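Local coordinates for protein soluble lytic transglycosylase B3 (Pseudomonas aeruginosa, PDB 5ANZ) that probably cleaves peptidoglycan as a lytic transglycosylase in bacterial cell-wall turnover, and binds a calcium ion, at residues Q214-F219 with R225-S230; D135-I140 with A236-Y241. All blocks are in the same frame, centred on the assembly; numbering follows the deposited sequence.

Contact 1 (Q214-F219 with R225-S230); sequences QYAVDF and RDIWGS. With CA (calcium ion), chain B.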
loop_
_atom_site.group_PDB
_atom_site.type_symbol
_atom_site.label_atom_id
_atom_site.label_comp_id
_atom_site.label_asym_id
_atom_site.label_seq_id
_atom_site.Cartn_x
_atom_site.Cartn_y
_atom_site.Cartn_z
ATOM N N GLN A 214 2.039 -9.474 15.610
ATOM C CA GLN A 214 3.466 -9.684 15.403
ATOM C C GLN A 214 4.280 -8.407 15.524
ATOM O O GLN A 214 5.421 -8.448 15.969
ATOM C CB GLN A 214 3.741 -10.325 14.041
ATOM C CG GLN A 214 5.228 -10.570 13.812
ATOM C CD GLN A 214 5.515 -11.479 12.632
ATOM O OE1 GLN A 214 4.600 -12.003 11.995
ATOM N NE2 GLN A 214 6.799 -11.672 12.337
ATOM N N TYR A 215 3.705 -7.266 15.150
ATOM C CA TYR A 215 4.533 -6.052 15.063
ATOM C C TYR A 215 4.102 -4.861 15.911
ATOM O O TYR A 215 4.865 -3.919 16.051
ATOM C CB TYR A 215 4.626 -5.577 13.605
ATOM C CG TYR A 215 5.272 -6.604 12.723
ATOM C CD1 TYR A 215 6.648 -6.751 12.710
ATOM C CD2 TYR A 215 4.503 -7.442 11.925
ATOM C CE1 TYR A 215 7.256 -7.721 11.902
ATOM C CE2 TYR A 215 5.095 -8.405 11.121
ATOM C CZ TYR A 215 6.470 -8.529 11.110
ATOM O OH TYR A 215 7.051 -9.492 10.318
ATOM N N ALA A 216 2.904 -4.882 16.477
ATOM C CA ALA A 216 2.541 -3.779 17.352
ATOM C C ALA A 216 3.448 -3.726 18.587
ATOM O O ALA A 216 3.964 -4.750 19.076
ATOM C CB ALA A 216 1.074 -3.870 17.770
ATOM N N VAL A 217 3.635 -2.507 19.067
ATOM C CA VAL A 217 4.540 -2.173 20.148
ATOM C C VAL A 217 3.825 -1.460 21.281
ATOM O O VAL A 217 2.950 -0.638 21.023
ATOM C CB VAL A 217 5.668 -1.249 19.622
ATOM C CG1 VAL A 217 6.491 -0.697 20.767
ATOM C CG2 VAL A 217 6.534 -2.000 18.610
ATOM N N ASP A 218 4.203 -1.756 22.525
ATOM C CA ASP A 218 3.787 -0.951 23.672
ATOM C C ASP A 218 4.878 0.063 24.003
ATOM O O ASP A 218 5.854 -0.255 24.712
ATOM C CB ASP A 218 3.500 -1.850 24.886
ATOM C CG ASP A 218 3.161 -1.057 26.133
ATOM O OD1 ASP A 218 2.815 0.140 26.010
ATOM O OD2 ASP A 218 3.233 -1.635 27.242
ATOM N N PHE A 219 4.728 1.278 23.477
ATOM C CA PHE A 219 5.754 2.300 23.600
ATOM C C PHE A 219 5.910 2.794 25.024
ATOM O O PHE A 219 7.023 2.968 25.500
ATOM C CB PHE A 219 5.446 3.494 22.686
ATOM C CG PHE A 219 6.455 4.600 22.786
ATOM C CD1 PHE A 219 7.699 4.473 22.191
ATOM C CD2 PHE A 219 6.160 5.775 23.466
ATOM C CE1 PHE A 219 8.639 5.487 22.286
ATOM C CE2 PHE A 219 7.098 6.797 23.553
ATOM C CZ PHE A 219 8.333 6.652 22.958
ATOM N N ARG A 225 -0.790 -2.541 23.813
ATOM C CA ARG A 225 -0.370 -2.120 22.476
ATOM C C ARG A 225 -1.560 -1.423 21.826
ATOM O O ARG A 225 -2.279 -2.008 21.030
ATOM C CB ARG A 225 0.109 -3.318 21.659
ATOM C CG ARG A 225 1.298 -4.014 22.309
ATOM C CD ARG A 225 1.961 -4.993 21.344
ATOM N NE ARG A 225 1.266 -6.276 21.298
ATOM C CZ ARG A 225 1.536 -7.249 20.430
ATOM N NH1 ARG A 225 2.488 -7.098 19.512
ATOM N NH2 ARG A 225 0.850 -8.384 20.482
ATOM N N ASP A 226 -1.761 -0.169 22.204
ATOM C CA ASP A 226 -2.970 0.566 21.828
ATOM C C ASP A 226 -2.770 1.418 20.584
ATOM O O ASP A 226 -2.450 2.609 20.680
ATOM C CB ASP A 226 -3.410 1.439 22.995
ATOM C CG ASP A 226 -4.605 2.315 22.653
ATOM O OD1 ASP A 226 -5.300 2.017 21.660
ATOM O OD2 ASP A 226 -4.850 3.291 23.393
ATOM N N ILE A 227 -2.981 0.812 19.418
ATOM C CA ILE A 227 -2.785 1.526 18.162
ATOM C C ILE A 227 -4.028 2.333 17.805
ATOM O O ILE A 227 -4.088 2.910 16.729
ATOM C CB ILE A 227 -2.461 0.572 16.994
ATOM C CG1 ILE A 227 -3.590 -0.440 16.810
ATOM C CG2 ILE A 227 -1.129 -0.165 17.251
ATOM C CD1 ILE A 227 -3.439 -1.306 15.538
ATOM N N TRP A 228 -5.006 2.366 18.709
ATOM C CA TRP A 228 -6.209 3.181 18.529
ATOM C C TRP A 228 -6.091 4.549 19.196
ATOM O O TRP A 228 -6.388 5.583 18.573
ATOM C CB TRP A 228 -7.437 2.426 19.085
ATOM C CG TRP A 228 -7.703 1.166 18.319
ATOM C CD1 TRP A 228 -8.553 1.018 17.260
ATOM C CD2 TRP A 228 -7.113 -0.128 18.538
ATOM N NE1 TRP A 228 -8.520 -0.266 16.802
ATOM C CE2 TRP A 228 -7.644 -0.996 17.567
ATOM C CE3 TRP A 228 -6.179 -0.626 19.454
ATOM C CZ2 TRP A 228 -7.278 -2.340 17.477
ATOM C CZ3 TRP A 228 -5.803 -1.972 19.361
ATOM C CH2 TRP A 228 -6.350 -2.806 18.379
ATOM N N GLY A 229 -5.681 4.560 20.457
ATOM C CA GLY A 229 -5.723 5.779 21.244
ATOM C C GLY A 229 -4.387 6.338 21.685
ATOM O O GLY A 229 -4.330 7.408 22.300
ATOM N N SER A 230 -3.303 5.627 21.391
ATOM C CA SER A 230 -1.987 6.074 21.836
ATOM C C SER A 230 -1.068 6.431 20.680
ATOM O O SER A 230 -0.610 5.535 19.979
ATOM C CB SER A 230 -1.304 4.986 22.661
ATOM O OG SER A 230 0.065 5.306 22.842
HETATM CA CA CA B . 0.833 1.309 25.524
HETATM O O HOH W 1 -1.205 2.459 25.857
#
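Arg225 lies along the backbone of Ala216, Val217 and Asp218, and one hydrogen bond ties its end down. Its NH1 donates to Ala216 O at 2.8 Å, nearly straight, with an N-H...O angle of 170°. The oxygen lies at the guanidinium edge, in the plane of that group, while the donor sits above the carbonyl plane, 38° out of it. A bend at chi3 (-82°) turns the guanidinium back to this carbonyl.

Van der Waals packing follows the same arginine chain. Its CG is 3.7 Å from Asp218 N, and its CD is 3.8 Å from Ala216 CB. Ile227 CG2 adds a looser touch on Ala216 CB at 4.3 Å.

Metal binding forms the third group. Asp218 OD1 coordinates the calcium ion at 2.4 Å, and a water binds the metal at the same distance. Asp220, Asp222, Asp233 and the backbone oxygen of Lys224 complete the site. Asp218, Asp220, Asp222 and Lys224 O follow the alternate-residue pattern of an EF-hand loop, but Asp233 comes later than the canonical last ligand, consistent with the longer EF-hand-like loop of Slt35 relatives. Asp218 OD2 accepts a hydrogen bond from Gly223 N, which steadies the carboxylate.

Within 225-230, Asp226 OD1 takes the backbone N-H groups of Trp228 and Gly229 from one face of its carboxylate, forming an Asx turn and Asx motif.

Helix 209-215 ends just before Ala216, and Ser230 is the N-cap of helix 231-244. The contact thus closes the calcium loop between these two helices, with Phe219 packed on helix 120-130.

Contact 2 (D135-I140 with A236-Y241); sequences DAVVAI and ASTANY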
loop_
_atom_site.group_PDB
_atom_site.type_symbol
_atom_site.label_atom_id
_atom_site.label_comp_id
_atom_site.label_asym_id
_atom_site.label_seq_id
_atom_site.Cartn_x
_atom_site.Cartn_y
_atom_site.Cartn_z
ATOM N N ASP A 135 10.214 11.091 9.345
ATOM C CA ASP A 135 9.393 11.630 8.263
ATOM C C ASP A 135 8.665 10.509 7.548
ATOM O O ASP A 135 7.523 10.676 7.114
ATOM C CB ASP A 135 10.228 12.428 7.262
ATOM C CG ASP A 135 10.716 13.764 7.820
ATOM O OD1 ASP A 135 10.230 14.205 8.889
ATOM O OD2 ASP A 135 11.586 14.381 7.164
ATOM N N ALA A 136 9.309 9.347 7.443
ATOM C CA ALA A 136 8.673 8.197 6.807
ATOM C C ALA A 136 7.570 7.608 7.693
ATOM O O ALA A 136 6.500 7.286 7.192
ATOM C CB ALA A 136 9.698 7.124 6.472
ATOM N N VAL A 137 7.831 7.491 8.993
ATOM C CA VAL A 137 6.795 7.053 9.951
ATOM C C VAL A 137 5.571 7.961 9.869
ATOM O O VAL A 137 4.435 7.489 9.771
ATOM C CB VAL A 137 7.339 7.042 11.384
ATOM C CG1 VAL A 137 6.234 6.687 12.388
ATOM C CG2 VAL A 137 8.470 6.026 11.519
ATOM N N VAL A 138 5.795 9.272 9.885
ATOM C CA VAL A 138 4.671 10.193 9.841
ATOM C C VAL A 138 3.978 10.165 8.470
ATOM O O VAL A 138 2.763 10.285 8.391
ATOM C CB VAL A 138 5.110 11.627 10.223
ATOM C CG1 VAL A 138 4.004 12.653 9.926
ATOM C CG2 VAL A 138 5.479 11.665 11.728
ATOM N N ALA A 139 4.732 9.957 7.390
ATOM C CA ALA A 139 4.088 9.870 6.087
ATOM C C ALA A 139 3.171 8.658 6.003
ATOM O O ALA A 139 2.090 8.736 5.442
ATOM C CB ALA A 139 5.143 9.831 4.963
ATOM N N ILE A 140 3.613 7.527 6.546
ATOM C CA ILE A 140 2.775 6.320 6.527
ATOM C C ILE A 140 1.496 6.587 7.336
ATOM O O ILE A 140 0.385 6.226 6.920
ATOM C CB ILE A 140 3.537 5.108 7.106
ATOM C CG1 ILE A 140 4.675 4.647 6.171
ATOM C CG2 ILE A 140 2.553 3.938 7.405
ATOM C CD1 ILE A 140 4.278 3.756 4.989
ATOM N N ALA A 236 5.429 3.940 17.279
ATOM C CA ALA A 236 6.452 2.918 17.482
ATOM C C ALA A 236 6.107 1.658 16.702
ATOM O O ALA A 236 7.012 0.987 16.174
ATOM C CB ALA A 236 6.602 2.607 18.953
ATOM N N SER A 237 4.814 1.325 16.640
ATOM C CA SER A 237 4.375 0.152 15.898
ATOM C C SER A 237 4.676 0.308 14.416
ATOM O O SER A 237 5.158 -0.623 13.768
ATOM C CB SER A 237 2.871 -0.106 16.109
ATOM O OG SER A 237 2.593 -0.372 17.471
ATOM N N THR A 238 4.400 1.490 13.879
ATOM C CA THR A 238 4.664 1.763 12.474
ATOM C C THR A 238 6.145 1.603 12.179
ATOM O O THR A 238 6.526 0.989 11.177
ATOM C CB THR A 238 4.207 3.171 12.111
ATOM O OG1 THR A 238 2.802 3.277 12.369
ATOM C CG2 THR A 238 4.489 3.479 10.621
ATOM N N ALA A 239 6.976 2.156 13.056
ATOM C CA ALA A 239 8.422 2.103 12.872
ATOM C C ALA A 239 8.927 0.670 12.957
ATOM O O ALA A 239 9.782 0.252 12.186
ATOM C CB ALA A 239 9.125 2.973 13.920
ATOM N N ASN A 240 8.403 -0.075 13.921
ATOM C CA ASN A 240 8.796 -1.471 14.086
ATOM C C ASN A 240 8.507 -2.286 12.808
ATOM O O ASN A 240 9.313 -3.122 12.372
ATOM C CB ASN A 240 8.056 -2.064 15.291
ATOM C CG ASN A 240 8.571 -3.421 15.665
ATOM O OD1 ASN A 240 9.770 -3.623 15.772
ATOM N ND2 ASN A 240 7.668 -4.368 15.861
ATOM N N TYR A 241 7.356 -2.039 12.201
ATOM C CA TYR A 241 6.960 -2.743 10.980
ATOM C C TYR A 241 7.845 -2.308 9.799
ATOM O O TYR A 241 8.302 -3.147 9.011
ATOM C CB TYR A 241 5.470 -2.498 10.678
ATOM C CG TYR A 241 4.910 -3.310 9.519
ATOM C CD1 TYR A 241 5.040 -2.878 8.208
ATOM C CD2 TYR A 241 4.244 -4.505 9.747
ATOM C CE1 TYR A 241 4.523 -3.618 7.157
ATOM C CE2 TYR A 241 3.732 -5.251 8.703
ATOM C CZ TYR A 241 3.868 -4.802 7.415
ATOM O OH TYR A 241 3.344 -5.544 6.379
#
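Thr238 points its CB toward helix 134-145 and brings its methyl CG2 against two residues there. CG2 lies 4.1 Å from Val137 CG1 and 3.8 Å from CG2 of Ile140, a lesser partner that offers just this branch methyl. The threonine side chain slants across both partners instead of running alongside them. With chi1 at -60°, CG2 stands anti to the backbone N and meets the other helix, while OG1 lies beside that N. The hydroxyl is hydrogen-bonded to Ala234 O one turn back in its own helix. Threonine therefore offers a methyl to the interface and keeps its polar end occupied.

The helical segments approach to 9.5 Å between axes, with an angle of 110° between their directions. They belong to the helical, lysozyme-like SLT domain, and all four touching residues are buried.

Val137 straddles two neighbours with its two methyls. CG1 faces Thr238, and CG2 rests on Ala239 CB at 3.9 Å. The CA atoms of Val137 and Ala239 are the nearest pair between the segments, 6.0 Å apart. Ala239 also touches Val126 of helix 120-130. Beyond the pair of helices, Ile140 packs on Tyr332 and Val336 of helix 330-343 and on Tyr326, which binds N-acetyl-D-glucosamine in another crystal structure of this protein.

Contact 2 is wholly buried and apolar, a meeting of methyl groups between two helices far apart in sequence. Contact 1 is partly buried and lies farther from the centre of the chain. There a short loop is closed by a charged side chain on a backbone carbonyl and by a metal. Both involve helix 231-244: contact 1 stops at its N-cap Ser230, and contact 2 uses its middle. The two also touch directly. Tyr215 O lies 2.8 Å from Asn240 ND2, and Val217 N lies 2.9 Å from Ser237 OG, both probable hydrogen bonds. Helix 231-244 meets 214-219 through polar links as well as packing, and 135-140 through methyl packing.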